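Local coordinates for nicotinate phosphoribosyltransferase (Porphyromonas gingivalis, PDB 2IM5), which probably joins nicotinate to the ribose phosphate of phosphoribosyl diphosphate, with ATP hydrolysis, to make nicotinate mononucleotide for NAD biosynthesis, at residues A[233-237]-A[267-271]. Sequence-based numbering, arbitrary orientation.
Sequences MEDWI and MLFTS
The end of the M233 side chain comes over one face of the F269 ring, its CE methyl above the ring and SD oblique to it, a Met-aromatic contact. F269 is met by M233, W236 and I237 in a wholly apolar interface, with no hydrogen bond between 233-237 and 267-271. The methionine chain runs extended from the helix; as modelled, the bend at its last torsion (chi3 116°) sets CE over the face, a CH-pi approach whose details are doubtful because CE sits too near the ring carbons. SD is 35° off the ring normal and 4.5 Å from the F269 centroid. Nearer the backbone, M233 CB is 3.9 Å from F269 CZ.

One turn on, W236 meets the same ring at its edge, with CD1 4.4 Å from F269 CE1, a looser contact of small area. Its indole NE1 is hydrogen-bonded to the carbonyl of L244, and the rings of W215 and Y240 pack against it.

I237 completes the grip. With CG1 anti to the carbonyl carbon (chi1 -67°), its CD1 meets L268 tip to tip, 3.4 Å from CD2, a tight methyl pair; the same CD1 lies 3.9 Å from F269 CE2, obliquely to the ring. M233 and I237 share a helical turn, as I237 N to M233 O (3.0 Å) confirms, so both reach F269 from helix 228-240.

F269 directly follows helix 263-268 and precedes strand 271-274, whose S271 pairs with V247 of strand 246-248. The contact thus packs helix 228-240 against a helix-to-strand junction, consistent with the family's alpha/beta-barrel-like domain.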
# COMPACT_ATOMS: atom_id res chain seq x y z
N MET A 233 -6.70 -14.43 -5.58
CA MET A 233 -5.57 -15.25 -5.16
C MET A 233 -5.08 -16.15 -6.31
O MET A 233 -3.88 -16.29 -6.53
CB MET A 233 -5.93 -16.11 -3.94
CG MET A 233 -6.03 -15.34 -2.61
SD MET A 233 -6.31 -16.41 -1.15
CE MET A 233 -4.93 -16.15 -0.32
N GLU A 234 -6.01 -16.77 -7.04
CA GLU A 234 -5.64 -17.63 -8.16
C GLU A 234 -4.90 -16.83 -9.23
O GLU A 234 -3.92 -17.32 -9.80
CB GLU A 234 -6.88 -18.29 -8.79
CG GLU A 234 -7.46 -19.42 -7.96
CD GLU A 234 -6.63 -20.70 -8.06
OE1 GLU A 234 -6.77 -21.42 -9.07
OE2 GLU A 234 -5.84 -20.97 -7.14
N ASP A 235 -5.35 -15.61 -9.50
CA ASP A 235 -4.69 -14.78 -10.50
C ASP A 235 -3.32 -14.34 -10.01
O ASP A 235 -2.37 -14.26 -10.80
CB ASP A 235 -5.56 -13.56 -10.84
CG ASP A 235 -6.78 -13.93 -11.68
OD1 ASP A 235 -6.84 -15.08 -12.17
OD2 ASP A 235 -7.68 -13.09 -11.87
N TRP A 236 -3.19 -14.06 -8.71
CA TRP A 236 -1.91 -13.65 -8.16
C TRP A 236 -0.90 -14.79 -8.31
O TRP A 236 0.29 -14.57 -8.61
CB TRP A 236 -2.07 -13.26 -6.69
CG TRP A 236 -0.87 -12.56 -6.11
CD1 TRP A 236 0.07 -13.10 -5.28
CD2 TRP A 236 -0.49 -11.19 -6.31
NE1 TRP A 236 1.01 -12.16 -4.94
CE2 TRP A 236 0.69 -10.98 -5.56
CE3 TRP A 236 -1.02 -10.13 -7.05
CZ2 TRP A 236 1.34 -9.74 -5.52
CZ3 TRP A 236 -0.38 -8.89 -7.00
CH2 TRP A 236 0.79 -8.71 -6.24
N ILE A 237 -1.37 -16.01 -8.09
CA ILE A 237 -0.52 -17.19 -8.21
C ILE A 237 -0.12 -17.38 -9.68
O ILE A 237 1.02 -17.75 -9.98
CB ILE A 237 -1.25 -18.44 -7.71
CG1 ILE A 237 -1.46 -18.33 -6.20
CG2 ILE A 237 -0.45 -19.70 -8.06
CD1 ILE A 237 -2.46 -19.33 -5.66
N MET A 267 -2.59 -23.46 2.42
CA MET A 267 -1.33 -24.19 2.41
C MET A 267 -0.25 -23.50 1.59
O MET A 267 0.92 -23.47 1.98
CB MET A 267 -1.53 -25.60 1.87
CG MET A 267 -2.36 -26.52 2.77
SD MET A 267 -2.58 -28.12 1.99
CE MET A 267 -3.75 -27.73 0.84
N LEU A 268 -0.64 -22.93 0.46
CA LEU A 268 0.30 -22.25 -0.43
C LEU A 268 0.80 -20.89 0.06
O LEU A 268 2.01 -20.62 0.02
CB LEU A 268 -0.32 -22.11 -1.82
CG LEU A 268 0.48 -21.39 -2.90
CD1 LEU A 268 1.86 -22.01 -3.05
CD2 LEU A 268 -0.28 -21.49 -4.21
N PHE A 269 -0.10 -20.01 0.49
CA PHE A 269 0.31 -18.70 0.98
C PHE A 269 1.01 -18.88 2.32
O PHE A 269 0.57 -19.67 3.16
CB PHE A 269 -0.90 -17.78 1.12
CG PHE A 269 -1.41 -17.27 -0.19
CD1 PHE A 269 -0.92 -16.09 -0.73
CD2 PHE A 269 -2.34 -18.00 -0.93
CE1 PHE A 269 -1.34 -15.64 -1.99
CE2 PHE A 269 -2.77 -17.57 -2.18
CZ PHE A 269 -2.27 -16.39 -2.72
N THR A 270 2.11 -18.16 2.52
CA THR A 270 2.87 -18.27 3.76
C THR A 270 2.39 -17.33 4.83
O THR A 270 2.68 -17.53 6.01
CB THR A 270 4.36 -17.96 3.54
OG1 THR A 270 4.50 -16.64 3.02
CG2 THR A 270 4.98 -18.95 2.56
N SER A 271 1.64 -16.30 4.44
CA SER A 271 1.18 -15.35 5.43
C SER A 271 -0.07 -14.55 5.09
O SER A 271 -0.49 -14.48 3.93
CB SER A 271 2.32 -14.38 5.74
OG SER A 271 2.84 -13.83 4.54